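Local coordinates for protein alanine racemase 1 (Caldanaerobacter subterraneus subsp. tengcongensis MB4, PDB 4Y2W) that belongs to the alanine racemase family, pairing an N-terminal TIM-barrel domain with a separate C-terminal domain in an assembly of two chains, at residues E70-R75 with V98-T103; T105-K110 with G137-I142; Y111-E116 with A155-L160; N123-V128 with G159-G164. The protein carries 1 engineered substitution. One frame throughout, in Å; residues are numbered along the deposited sequence.

Contact 1 (E70-R75 with V98-T103)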
loop_
_atom_site.group_PDB
_atom_site.type_symbol
_atom_site.label_atom_id
_atom_site.label_comp_id
_atom_site.label_asym_id
_atom_site.label_seq_id
_atom_site.Cartn_x
_atom_site.Cartn_y
_atom_site.Cartn_z
ATOM N N GLU A 70 -7.326 13.446 -3.855
ATOM C CA GLU A 70 -6.302 13.427 -4.900
ATOM C C GLU A 70 -6.319 14.740 -5.669
ATOM O O GLU A 70 -5.270 15.327 -5.925
ATOM C CB GLU A 70 -6.511 12.253 -5.861
ATOM C CG GLU A 70 -6.023 10.916 -5.323
ATOM C CD GLU A 70 -6.207 9.782 -6.315
ATOM O OE1 GLU A 70 -6.946 9.969 -7.303
ATOM O OE2 GLU A 70 -5.607 8.702 -6.115
ATOM N N ALA A 71 -7.516 15.200 -6.026
ATOM C CA ALA A 71 -7.676 16.477 -6.728
ATOM C C ALA A 71 -7.222 17.656 -5.872
ATOM O O ALA A 71 -6.530 18.550 -6.355
ATOM C CB ALA A 71 -9.122 16.667 -7.165
ATOM N N LEU A 72 -7.610 17.645 -4.601
ATOM C CA LEU A 72 -7.240 18.715 -3.677
ATOM C C LEU A 72 -5.751 18.729 -3.345
ATOM O O LEU A 72 -5.165 19.799 -3.208
ATOM C CB LEU A 72 -8.062 18.622 -2.392
ATOM C CG LEU A 72 -9.544 18.975 -2.560
ATOM C CD1 LEU A 72 -10.342 18.523 -1.344
ATOM C CD2 LEU A 72 -9.730 20.465 -2.813
ATOM N N GLU A 73 -5.144 17.550 -3.210
ATOM C CA GLU A 73 -3.706 17.453 -2.940
ATOM C C GLU A 73 -2.904 18.215 -3.991
ATOM O O GLU A 73 -1.940 18.908 -3.665
ATOM C CB GLU A 73 -3.253 15.989 -2.910
ATOM C CG GLU A 73 -1.758 15.789 -2.662
ATOM C CD GLU A 73 -1.309 14.350 -2.847
ATOM O OE1 GLU A 73 -2.031 13.562 -3.493
ATOM O OE2 GLU A 73 -0.217 14.004 -2.355
ATOM N N LEU A 74 -3.311 18.081 -5.250
ATOM C CA LEU A 74 -2.639 18.761 -6.353
ATOM C C LEU A 74 -2.783 20.286 -6.272
ATOM O O LEU A 74 -1.815 21.012 -6.508
ATOM C CB LEU A 74 -3.166 18.246 -7.694
ATOM C CG LEU A 74 -2.848 16.780 -8.001
ATOM C CD1 LEU A 74 -3.645 16.293 -9.202
ATOM C CD2 LEU A 74 -1.353 16.589 -8.223
ATOM N N ARG A 75 -3.982 20.762 -5.935
ATOM C CA ARG A 75 -4.227 22.203 -5.761
ATOM C C ARG A 75 -3.437 22.789 -4.583
ATOM O O ARG A 75 -2.920 23.907 -4.672
ATOM C CB ARG A 75 -5.723 22.486 -5.584
ATOM C CG ARG A 75 -6.530 22.409 -6.873
ATOM C CD ARG A 75 -6.390 23.675 -7.709
ATOM N NE ARG A 75 -7.285 23.665 -8.872
ATOM C CZ ARG A 75 -6.935 23.354 -10.123
ATOM N NH1 ARG A 75 -5.688 23.019 -10.436
ATOM N NH2 ARG A 75 -7.854 23.380 -11.083
ATOM N N VAL A 98 -15.686 23.449 -5.534
ATOM C CA VAL A 98 -16.090 24.735 -6.095
ATOM C C VAL A 98 -15.039 25.802 -5.782
ATOM O O VAL A 98 -14.710 26.627 -6.638
ATOM C CB VAL A 98 -17.462 25.184 -5.547
ATOM C CG1 VAL A 98 -17.805 26.590 -6.023
ATOM C CG2 VAL A 98 -18.548 24.204 -5.970
ATOM N N LYS A 99 -14.516 25.772 -4.556
ATOM C CA LYS A 99 -13.537 26.757 -4.095
ATOM C C LYS A 99 -12.241 26.697 -4.898
ATOM O O LYS A 99 -11.723 27.728 -5.332
ATOM C CB LYS A 99 -13.238 26.547 -2.606
ATOM C CG LYS A 99 -12.430 27.659 -1.958
ATOM C CD LYS A 99 -12.313 27.436 -0.458
ATOM C CE LYS A 99 -11.533 28.550 0.223
ATOM N NZ LYS A 99 -11.195 28.207 1.633
ATOM N N HIS A 100 -11.730 25.487 -5.104
ATOM C CA HIS A 100 -10.447 25.300 -5.779
ATOM C C HIS A 100 -10.603 24.947 -7.262
ATOM O O HIS A 100 -9.645 24.523 -7.912
ATOM C CB HIS A 100 -9.615 24.252 -5.031
ATOM C CG HIS A 100 -9.196 24.691 -3.661
ATOM N ND1 HIS A 100 -9.786 24.214 -2.511
ATOM C CD2 HIS A 100 -8.257 25.581 -3.259
ATOM C CE1 HIS A 100 -9.221 24.780 -1.459
ATOM N NE2 HIS A 100 -8.290 25.614 -1.887
ATOM N N ASP A 101 -11.813 25.135 -7.787
ATOM C CA ASP A 101 -12.075 25.059 -9.220
ATOM C C ASP A 101 -11.675 23.698 -9.794
ATOM O O ASP A 101 -10.761 23.590 -10.617
ATOM C CB ASP A 101 -11.359 26.211 -9.944
ATOM C CG ASP A 101 -11.807 26.368 -11.382
ATOM O OD1 ASP A 101 -12.990 26.090 -11.669
ATOM O OD2 ASP A 101 -10.975 26.772 -12.227
ATOM N N LEU A 102 -12.368 22.660 -9.339
ATOM C CA LEU A 102 -12.110 21.296 -9.781
ATOM C C LEU A 102 -13.284 20.780 -10.603
ATOM O O LEU A 102 -14.443 20.958 -10.228
ATOM C CB LEU A 102 -11.869 20.383 -8.574
ATOM C CG LEU A 102 -10.632 20.706 -7.729
ATOM C CD1 LEU A 102 -10.648 19.913 -6.434
ATOM C CD2 LEU A 102 -9.353 20.438 -8.503
ATOM N N THR A 103 -12.974 20.143 -11.726
ATOM C CA THR A 103 -13.994 19.573 -12.590
ATOM C C THR A 103 -14.546 18.303 -11.938
ATOM O O THR A 103 -13.784 17.476 -11.430
ATOM C CB THR A 103 -13.425 19.252 -13.986
ATOM O OG1 THR A 103 -12.632 20.353 -14.444
ATOM C CG2 THR A 103 -14.540 18.982 -14.981
#
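On the outer layer of the TIM barrel, Arg75 near the end of helix 68-76 reaches across to the turn His100-Leu102. This turn leads from helix 94-99 into strand 103-106. The Arg75 guanidinium is turned edge-on to the turn and donates two hydrogen bonds to backbone carbonyls. NE meets His100 O at 2.7 Å, nearly in line with the C=O bond. NH2 meets Asp101 O at 3.0 Å, and both acceptors lie close to the guanidinium plane. A bend at chi2 (-80°) brings the NE/NH2 edge of the guanidinium to the two carbonyls. NH1 serves the same chain elsewhere, bonding to Ile79 O and Thr81 O. The two bonds to the turn, with those of NH1, restrict rotation of the group. One guanidinium face is covered by Leu102 CD2, which also lies 3.8 Å from Arg75 CG.

Leu102 makes most of the remaining apolar contacts. Its CD1 touches Ala71 CB at 3.7 Å and Leu72 CD2 at 3.8 Å, and the two leucine side chains cross at about a right angle. Leu72 CD2 also approaches His100 ND1 at 3.8 Å, obliquely to the ring. Ile83 of strand 83-85 packs on Leu102 and Arg75, and Ile85 on Ala71. The arrangement joins two successive beta-alpha units of the TIM barrel, with a helix packed on the turn that feeds the next strand.

Contact 2 (T105-K110 with G137-I142)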
loop_
_atom_site.group_PDB
_atom_site.type_symbol
_atom_site.label_atom_id
_atom_site.label_comp_id
_atom_site.label_asym_id
_atom_site.label_seq_id
_atom_site.Cartn_x
_atom_site.Cartn_y
_atom_site.Cartn_z
ATOM N N THR A 105 -17.356 14.901 -12.045
ATOM C CA THR A 105 -18.138 13.968 -12.838
ATOM C C THR A 105 -19.588 13.970 -12.362
ATOM O O THR A 105 -19.850 13.958 -11.158
ATOM C CB THR A 105 -17.551 12.549 -12.736
ATOM O OG1 THR A 105 -16.233 12.548 -13.298
ATOM C CG2 THR A 105 -18.415 11.548 -13.482
ATOM N N VAL A 106 -20.523 13.986 -13.311
ATOM C CA VAL A 106 -21.954 14.021 -13.000
ATOM C C VAL A 106 -22.743 13.098 -13.930
ATOM O O VAL A 106 -22.535 13.102 -15.142
ATOM C CB VAL A 106 -22.522 15.453 -13.127
ATOM C CG1 VAL A 106 -23.989 15.489 -12.710
ATOM C CG2 VAL A 106 -21.699 16.432 -12.299
ATOM N N TYR A 107 -23.644 12.307 -13.356
ATOM C CA TYR A 107 -24.554 11.477 -14.147
ATOM C C TYR A 107 -25.933 11.308 -13.489
ATOM O O TYR A 107 -26.577 10.269 -13.637
ATOM C CB TYR A 107 -23.913 10.112 -14.448
ATOM C CG TYR A 107 -23.365 9.396 -13.230
ATOM C CD1 TYR A 107 -24.166 8.548 -12.474
ATOM C CD2 TYR A 107 -22.039 9.570 -12.836
ATOM C CE1 TYR A 107 -23.664 7.896 -11.361
ATOM C CE2 TYR A 107 -21.530 8.922 -11.724
ATOM C CZ TYR A 107 -22.347 8.085 -10.991
ATOM O OH TYR A 107 -21.849 7.439 -9.886
ATOM N N ASP A 108 -26.381 12.335 -12.770
ATOM C CA ASP A 108 -27.770 12.427 -12.323
ATOM C C ASP A 108 -28.101 13.877 -11.961
ATOM O O ASP A 108 -27.230 14.628 -11.509
ATOM C CB ASP A 108 -28.071 11.471 -11.160
ATOM C CG ASP A 108 -27.425 11.897 -9.861
ATOM O OD1 ASP A 108 -26.185 12.037 -9.830
ATOM O OD2 ASP A 108 -28.164 12.093 -8.871
ATOM N N ILE A 109 -29.359 14.258 -12.176
ATOM C CA ILE A 109 -29.794 15.655 -12.062
ATOM C C ILE A 109 -29.794 16.175 -10.623
ATOM O O ILE A 109 -29.484 17.342 -10.386
ATOM C CB ILE A 109 -31.196 15.865 -12.703
ATOM C CG1 ILE A 109 -31.493 17.358 -12.913
ATOM C CG2 ILE A 109 -32.302 15.219 -11.871
ATOM C CD1 ILE A 109 -30.523 18.056 -13.844
ATOM N N LYS A 110 -30.140 15.317 -9.667
ATOM C CA LYS A 110 -30.216 15.732 -8.270
ATOM C C LYS A 110 -28.854 16.203 -7.774
ATOM O O LYS A 110 -28.762 17.185 -7.040
ATOM C CB LYS A 110 -30.724 14.590 -7.391
ATOM C CG LYS A 110 -31.070 15.018 -5.974
ATOM C CD LYS A 110 -31.306 13.820 -5.069
ATOM C CE LYS A 110 -31.612 14.259 -3.646
ATOM N NZ LYS A 110 -31.523 13.125 -2.686
ATOM N N GLY A 137 -20.767 -0.864 -17.446
ATOM C CA GLY A 137 -21.665 -1.140 -16.318
ATOM C C GLY A 137 -21.185 -0.613 -14.973
ATOM O O GLY A 137 -21.633 -1.082 -13.928
ATOM N N ARG A 138 -20.293 0.376 -14.996
ATOM C CA ARG A 138 -19.637 0.864 -13.785
ATOM C C ARG A 138 -20.320 2.136 -13.262
ATOM O O ARG A 138 -21.090 2.061 -12.301
ATOM C CB ARG A 138 -18.146 1.069 -14.058
ATOM C CG ARG A 138 -17.313 1.489 -12.863
ATOM C CD ARG A 138 -15.831 1.437 -13.206
ATOM N NE ARG A 138 -15.405 2.566 -14.033
ATOM C CZ ARG A 138 -14.164 2.754 -14.474
ATOM N NH1 ARG A 138 -13.200 1.889 -14.179
ATOM N NH2 ARG A 138 -13.883 3.812 -15.224
ATOM N N ILE A 139 -20.050 3.289 -13.878
ATOM C CA ILE A 139 -20.808 4.511 -13.579
ATOM C C ILE A 139 -21.219 5.227 -14.861
ATOM O O ILE A 139 -20.635 5.003 -15.924
ATOM C CB ILE A 139 -20.045 5.505 -12.661
ATOM C CG1 ILE A 139 -18.690 5.898 -13.255
ATOM C CG2 ILE A 139 -19.863 4.922 -11.270
ATOM C CD1 ILE A 139 -18.181 7.234 -12.750
ATOM N N GLY A 140 -22.223 6.092 -14.738
ATOM C CA GLY A 140 -22.739 6.871 -15.856
ATOM C C GLY A 140 -24.168 6.499 -16.184
ATOM O O GLY A 140 -24.705 5.522 -15.658
ATOM N N TYR A 141 -24.788 7.288 -17.057
ATOM C CA TYR A 141 -26.147 7.009 -17.516
ATOM C C TYR A 141 -26.200 5.719 -18.321
ATOM O O TYR A 141 -25.325 5.464 -19.151
ATOM C CB TYR A 141 -26.663 8.144 -18.400
ATOM C CG TYR A 141 -27.000 9.410 -17.661
ATOM C CD1 TYR A 141 -28.146 9.490 -16.876
ATOM C CD2 TYR A 141 -26.189 10.538 -17.766
ATOM C CE1 TYR A 141 -28.469 10.654 -16.203
ATOM C CE2 TYR A 141 -26.503 11.709 -17.099
ATOM C CZ TYR A 141 -27.642 11.764 -16.319
ATOM O OH TYR A 141 -27.952 12.930 -15.656
ATOM N N ILE A 142 -27.231 4.916 -18.072
ATOM C CA ILE A 142 -27.531 3.751 -18.913
ATOM C C ILE A 142 -28.806 3.968 -19.737
ATOM O O ILE A 142 -28.891 3.495 -20.872
ATOM C CB ILE A 142 -27.616 2.429 -18.106
ATOM C CG1 ILE A 142 -28.595 2.540 -16.930
ATOM C CG2 ILE A 142 -26.232 2.033 -17.610
ATOM C CD1 ILE A 142 -28.979 1.203 -16.332
#
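The Tyr107 ring lies flat against the backbone of Gly140. Gly140 N sits 3.7 Å above the ring plane, over its centre, and Gly140 CA is 3.7 Å from Tyr107 CG. Tyr107 holds CG between its backbone N and carbonyl carbon (chi1 51°), and from there the ring extends along 139-140. At its far end the Tyr107 side chain crosses Ile139 at about a right angle. Ile139 CB meets Tyr107 CZ at 3.8 Å, and Ile139 CG2 lies 3.5 Å from Tyr107 OH. The Gly140 backbone, with phi 115°, has a conformation that favours glycine.

Tyr141 turns its ring face toward the backbone and root of Tyr107. Tyr107 O stands over that ring, displaced toward its rim. Tyr107 CB makes a CH-pi contact, 4.3 Å from the Tyr141 ring centroid and 22° off the ring normal. The Tyr141 hydroxyl is hydrogen-bonded to Glu150 of helix 144-155, which restrains that end of the ring.

His256 of the second subunit meets the Tyr107 ring edge-to-face. Arg138, next to Ile139, belongs to the pocket of the bound alanine. The contact thus joins the loops after two adjacent barrel strands, the C-terminal side on which TIM barrels carry their ligand sites.

Contact 3 (Y111-E116 with A155-L160)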
loop_
_atom_site.group_PDB
_atom_site.type_symbol
_atom_site.label_atom_id
_atom_site.label_comp_id
_atom_site.label_asym_id
_atom_site.label_seq_id
_atom_site.Cartn_x
_atom_site.Cartn_y
_atom_site.Cartn_z
ATOM N N TYR A 111 -27.805 15.494 -8.188
ATOM C CA TYR A 111 -26.431 15.838 -7.827
ATOM C C TYR A 111 -25.997 17.148 -8.492
ATOM O O TYR A 111 -25.372 17.995 -7.857
ATOM C CB TYR A 111 -25.489 14.686 -8.208
ATOM C CG TYR A 111 -24.042 14.864 -7.783
ATOM C CD1 TYR A 111 -23.701 15.035 -6.443
ATOM C CD2 TYR A 111 -23.014 14.853 -8.722
ATOM C CE1 TYR A 111 -22.381 15.197 -6.054
ATOM C CE2 TYR A 111 -21.694 15.011 -8.342
ATOM C CZ TYR A 111 -21.381 15.182 -7.009
ATOM O OH TYR A 111 -20.066 15.341 -6.636
ATOM N N ALA A 112 -26.344 17.310 -9.766
ATOM C CA ALA A 112 -26.048 18.540 -10.503
ATOM C C ALA A 112 -26.658 19.770 -9.834
ATOM O O ALA A 112 -26.015 20.814 -9.756
ATOM C CB ALA A 112 -26.545 18.426 -11.935
ATOM N N LYS A 113 -27.896 19.639 -9.361
ATOM C CA LYS A 113 -28.579 20.715 -8.632
ATOM C C LYS A 113 -27.839 21.084 -7.351
ATOM O O LYS A 113 -27.620 22.264 -7.075
ATOM C CB LYS A 113 -30.016 20.311 -8.279
ATOM C CG LYS A 113 -30.984 20.269 -9.453
ATOM C CD LYS A 113 -32.386 19.897 -8.986
ATOM C CE LYS A 113 -33.337 19.650 -10.149
ATOM N NZ LYS A 113 -33.491 20.844 -11.029
ATOM N N GLU A 114 -27.472 20.068 -6.572
ATOM C CA GLU A 114 -26.723 20.260 -5.324
ATOM C C GLU A 114 -25.373 20.927 -5.573
ATOM O O GLU A 114 -24.920 21.742 -4.766
ATOM C CB GLU A 114 -26.515 18.922 -4.603
ATOM C CG GLU A 114 -27.783 18.331 -4.000
ATOM C CD GLU A 114 -27.611 16.889 -3.545
ATOM O OE1 GLU A 114 -28.634 16.182 -3.412
ATOM O OE2 GLU A 114 -26.461 16.454 -3.322
ATOM N N LEU A 115 -24.731 20.582 -6.685
ATOM C CA LEU A 115 -23.486 21.236 -7.071
ATOM C C LEU A 115 -23.740 22.688 -7.471
ATOM O O LEU A 115 -23.019 23.584 -7.033
ATOM C CB LEU A 115 -22.795 20.478 -8.211
ATOM C CG LEU A 115 -21.463 21.050 -8.725
ATOM C CD1 LEU A 115 -20.473 21.310 -7.595
ATOM C CD2 LEU A 115 -20.852 20.117 -9.759
ATOM N N GLU A 116 -24.767 22.911 -8.294
ATOM C CA GLU A 116 -25.127 24.261 -8.752
ATOM C C GLU A 116 -25.376 25.180 -7.561
ATOM O O GLU A 116 -24.880 26.304 -7.527
ATOM C CB GLU A 116 -26.375 24.231 -9.650
ATOM C CG GLU A 116 -26.595 25.519 -10.443
ATOM C CD GLU A 116 -28.016 25.704 -10.961
ATOM O OE1 GLU A 116 -28.938 24.992 -10.510
ATOM O OE2 GLU A 116 -28.215 26.584 -11.826
ATOM N N ALA A 155 -27.478 22.050 -19.111
ATOM C CA ALA A 155 -26.988 23.055 -20.058
ATOM C C ALA A 155 -27.589 24.437 -19.795
ATOM O O ALA A 155 -26.989 25.456 -20.142
ATOM C CB ALA A 155 -27.285 22.619 -21.483
ATOM N N ASN A 156 -28.773 24.460 -19.184
ATOM C CA ASN A 156 -29.476 25.700 -18.872
ATOM C C ASN A 156 -29.298 26.164 -17.426
ATOM O O ASN A 156 -29.901 27.156 -17.014
ATOM C CB ASN A 156 -30.965 25.532 -19.188
ATOM C CG ASN A 156 -31.203 24.961 -20.577
ATOM O OD1 ASN A 156 -30.530 25.337 -21.540
ATOM N ND2 ASN A 156 -32.163 24.047 -20.688
ATOM N N MET A 157 -28.478 25.446 -16.662
ATOM C CA MET A 157 -28.140 25.834 -15.295
ATOM C C MET A 157 -26.917 26.747 -15.324
ATOM O O MET A 157 -25.807 26.297 -15.604
ATOM C CB MET A 157 -27.859 24.597 -14.440
ATOM C CG MET A 157 -29.098 23.762 -14.147
ATOM S SD MET A 157 -28.752 22.317 -13.123
ATOM C CE MET A 157 -30.283 21.406 -13.304
ATOM N N ARG A 158 -27.133 28.028 -15.037
ATOM C CA ARG A 158 -26.074 29.043 -15.121
ATOM C C ARG A 158 -24.953 28.863 -14.086
ATOM O O ARG A 158 -23.851 29.381 -14.270
ATOM C CB ARG A 158 -26.671 30.455 -15.010
ATOM C CG ARG A 158 -27.265 30.802 -13.649
ATOM C CD ARG A 158 -28.112 32.065 -13.724
ATOM N NE ARG A 158 -28.747 32.398 -12.446
ATOM C CZ ARG A 158 -28.127 32.943 -11.399
ATOM N NH1 ARG A 158 -28.815 33.202 -10.294
ATOM N NH2 ARG A 158 -26.827 33.228 -11.438
ATOM N N GLY A 159 -25.240 28.142 -13.004
ATOM C CA GLY A 159 -24.232 27.836 -11.992
ATOM C C GLY A 159 -23.197 26.818 -12.444
ATOM O O GLY A 159 -22.113 26.740 -11.865
ATOM N N LEU A 160 -23.535 26.033 -13.467
ATOM C CA LEU A 160 -22.626 25.029 -14.017
ATOM C C LEU A 160 -22.022 25.482 -15.336
ATOM O O LEU A 160 -22.518 26.408 -15.972
ATOM C CB LEU A 160 -23.371 23.714 -14.251
ATOM C CG LEU A 160 -24.127 23.129 -13.061
ATOM C CD1 LEU A 160 -24.794 21.820 -13.460
ATOM C CD2 LEU A 160 -23.193 22.929 -11.877
#
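Ala112, on the side of helix 109-121, meets the tip of Leu160. Ala112 CB lies 4.1 Å from Leu160 CD1. One residue on, the Lys113 chain crosses Met157 at about a right angle, and Met157 CE sits 4.1 Å from Lys113 CG. The ammonium of Lys113 is engaged elsewhere, in a salt bridge with Glu153 of helix 144-155. Leu115 touches the other branch of Leu160, CG to CD2 at 4.1 Å. The Leu115 side chain also packs on Val98 of helix 94-99 and on Ala126 and Val128 of strand 126-131.

Glu116 covers the most surface. With CG anti to its backbone N (chi1 -165°) and the chain extended beyond, it reaches the type I beta turn Met157-Leu160. Glu116 CG rests 3.7 Å from Gly159 CA, where the glycine has no side chain to intervene. The Glu116 and Met157 side chains cross at about a right angle: Glu116 OE2 lies 3.3 Å from Met157 CB, and Glu116 OE1 lies 3.7 Å from Met157 SD. Leu160 CD2 reaches Glu116 CA at 3.9 Å.

Glu116 OE2 also lies near the amides of Arg158 and Gly159, but too far for a hydrogen bond. Cohesion here is therefore mainly van der Waals, with the amides of the turn perhaps adding a weak electrostatic pull on the carboxylate.

Contact 4 (N123-V128 with G159-G164); sequences NKRAKV and GLILEG
Backbone hydrogen bonds carry most of the pairing, starting with Ala126 N to Gly159 O at 3.1 Å. Strands 126-131 and 160-166 run parallel, with an angle of 28° between the short segments. The ladder continues with Ile161 N to Ala126 O at 3.2 Å, then Val128 N to Ile161 O at 3.0 Å. Beyond this the bonding weakens: Val128 O receives weak bonds from both Glu163 N and Gly164 N, just after the inverse gamma turn centred on Leu162. CA-H...O contacts from Arg125, Leu160 and Lys127 run between the regular bonds.

Apolar contacts lie on both faces. Ala126, Val128, Leu160 and Leu162 lie on one face, where helix 109-121 covers the first three. Here Ala126 CB is 4.2 Å from Leu160 CD2. Val128 CG2 and Leu162 CD1 meet at 4.0 Å, their side chains crossing obliquely. On the other face Ile161 lies beside Lys127, pointing the same way. At the strand entrance Arg125 crosses Ile161 at about a right angle, and its bends at chi2 and chi3 lay the guanidinium over Ile161 CG1, with Arg125 NE 3.6 Å from that atom.

Polar ends find partners outside the two segments. Lys127 NZ forms a salt bridge with Asp101, and Glu163 OE1 bonds to Tyr62 and His129. Lys127 CD runs alongside Glu163, 3.9 Å from OE2, while their charged atoms stay apart.

With helix 144-155 as the connection, the two strands make a beta-alpha-beta crossover, the repeating unit of the TIM barrel.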
loop_
_atom_site.group_PDB
_atom_site.type_symbol
_atom_site.label_atom_id
_atom_site.label_comp_id
_atom_site.label_asym_id
_atom_site.label_seq_id
_atom_site.Cartn_x
_atom_site.Cartn_y
_atom_site.Cartn_z
ATOM N N ASN A 123 -20.576 32.187 -5.873
ATOM C CA ASN A 123 -20.529 33.074 -7.045
ATOM C C ASN A 123 -19.467 32.669 -8.076
ATOM O O ASN A 123 -18.894 33.520 -8.760
ATOM C CB ASN A 123 -20.334 34.534 -6.612
ATOM C CG ASN A 123 -21.293 34.950 -5.508
ATOM O OD1 ASN A 123 -20.870 35.388 -4.438
ATOM N ND2 ASN A 123 -22.590 34.805 -5.760
ATOM N N LYS A 124 -19.217 31.363 -8.174
ATOM C CA LYS A 124 -18.320 30.792 -9.176
ATOM C C LYS A 124 -19.119 29.798 -10.012
ATOM O O LYS A 124 -20.278 29.511 -9.703
ATOM C CB LYS A 124 -17.127 30.089 -8.512
ATOM C CG LYS A 124 -16.226 31.010 -7.696
ATOM C CD LYS A 124 -15.097 30.262 -6.994
ATOM C CE LYS A 124 -13.806 30.233 -7.807
ATOM N NZ LYS A 124 -13.888 29.389 -9.032
ATOM N N ARG A 125 -18.501 29.280 -11.069
ATOM C CA ARG A 125 -19.159 28.322 -11.953
ATOM C C ARG A 125 -18.426 26.977 -11.920
ATOM O O ARG A 125 -17.230 26.910 -12.202
ATOM C CB ARG A 125 -19.226 28.871 -13.380
ATOM C CG ARG A 125 -19.661 30.332 -13.469
ATOM C CD ARG A 125 -20.645 30.578 -14.605
ATOM N NE ARG A 125 -20.086 30.296 -15.926
ATOM C CZ ARG A 125 -20.800 30.231 -17.051
ATOM N NH1 ARG A 125 -22.116 30.427 -17.035
ATOM N NH2 ARG A 125 -20.194 29.967 -18.205
ATOM N N ALA A 126 -19.151 25.915 -11.575
ATOM C CA ALA A 126 -18.558 24.584 -11.403
ATOM C C ALA A 126 -18.509 23.812 -12.717
ATOM O O ALA A 126 -19.544 23.390 -13.240
ATOM C CB ALA A 126 -19.330 23.789 -10.358
ATOM N N LYS A 127 -17.300 23.627 -13.242
ATOM C CA LYS A 127 -17.094 22.835 -14.452
ATOM C C LYS A 127 -17.491 21.383 -14.194
ATOM O O LYS A 127 -17.192 20.846 -13.134
ATOM C CB LYS A 127 -15.630 22.918 -14.895
ATOM C CG LYS A 127 -15.235 24.283 -15.438
ATOM C CD LYS A 127 -13.747 24.384 -15.751
ATOM C CE LYS A 127 -12.942 24.843 -14.543
ATOM N NZ LYS A 127 -11.514 25.126 -14.869
ATOM N N VAL A 128 -18.189 20.763 -15.145
ATOM C CA VAL A 128 -18.594 19.359 -15.014
ATOM C C VAL A 128 -18.472 18.596 -16.325
ATOM O O VAL A 128 -18.671 19.155 -17.403
ATOM C CB VAL A 128 -20.044 19.196 -14.501
ATOM C CG1 VAL A 128 -20.168 19.677 -13.064
ATOM C CG2 VAL A 128 -21.033 19.923 -15.400
ATOM N N GLY A 159 -25.240 28.142 -13.004
ATOM C CA GLY A 159 -24.232 27.836 -11.992
ATOM C C GLY A 159 -23.197 26.818 -12.444
ATOM O O GLY A 159 -22.113 26.740 -11.865
ATOM N N LEU A 160 -23.535 26.033 -13.467
ATOM C CA LEU A 160 -22.626 25.029 -14.017
ATOM C C LEU A 160 -22.022 25.482 -15.336
ATOM O O LEU A 160 -22.518 26.408 -15.972
ATOM C CB LEU A 160 -23.371 23.714 -14.251
ATOM C CG LEU A 160 -24.127 23.129 -13.061
ATOM C CD1 LEU A 160 -24.794 21.820 -13.460
ATOM C CD2 LEU A 160 -23.193 22.929 -11.877
ATOM N N ILE A 161 -20.935 24.820 -15.722
ATOM C CA ILE A 161 -20.402 24.890 -17.077
ATOM C C ILE A 161 -20.318 23.456 -17.587
ATOM O O ILE A 161 -19.599 22.628 -17.021
ATOM C CB ILE A 161 -18.999 25.529 -17.143
ATOM C CG1 ILE A 161 -18.977 26.885 -16.430
ATOM C CG2 ILE A 161 -18.563 25.695 -18.595
ATOM C CD1 ILE A 161 -17.591 27.485 -16.302
ATOM N N LEU A 162 -21.059 23.171 -18.651
ATOM C CA LEU A 162 -21.138 21.831 -19.210
ATOM C C LEU A 162 -20.011 21.636 -20.232
ATOM O O LEU A 162 -20.233 21.645 -21.448
ATOM C CB LEU A 162 -22.526 21.627 -19.824
ATOM C CG LEU A 162 -23.023 20.213 -20.122
ATOM C CD1 LEU A 162 -22.625 19.219 -19.043
ATOM C CD2 LEU A 162 -24.535 20.243 -20.278
ATOM N N GLU A 163 -18.799 21.452 -19.708
ATOM C CA GLU A 163 -17.573 21.443 -20.509
ATOM C C GLU A 163 -17.299 20.123 -21.223
ATOM O O GLU A 163 -16.854 20.123 -22.371
ATOM C CB GLU A 163 -16.373 21.773 -19.621
ATOM C CG GLU A 163 -15.062 21.951 -20.371
ATOM C CD GLU A 163 -13.885 22.135 -19.439
ATOM O OE1 GLU A 163 -13.554 21.184 -18.702
ATOM O OE2 GLU A 163 -13.287 23.228 -19.445
ATOM N N GLY A 164 -17.531 19.002 -20.546
ATOM C CA GLY A 164 -17.166 17.700 -21.098
ATOM C C GLY A 164 -18.228 16.625 -21.006
ATOM O O GLY A 164 -19.221 16.756 -20.286
#

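Followed from the N terminus, contact 1 comes first. It closes a loop holding strand 83-85 and most of helix 94-99 before any other contact opens. The next three open in turn at 105-110, 111-116 and 123-128. Contact 2 closes first of these, at 137-142, and so crosses contacts 3 and 4. Contacts 3 and 4 end on the same stretch and share Gly159 and Leu160. Contact 2 ties loops beyond adjacent strands, contact 3 joins helix 109-121 to the turn before strand 160-166, and contact 4 pairs that strand with 126-131. The salt bridge Asp101-Lys127 links contact 1 to contact 4, and Leu115 packing on Val128 links contact 3 to contact 4.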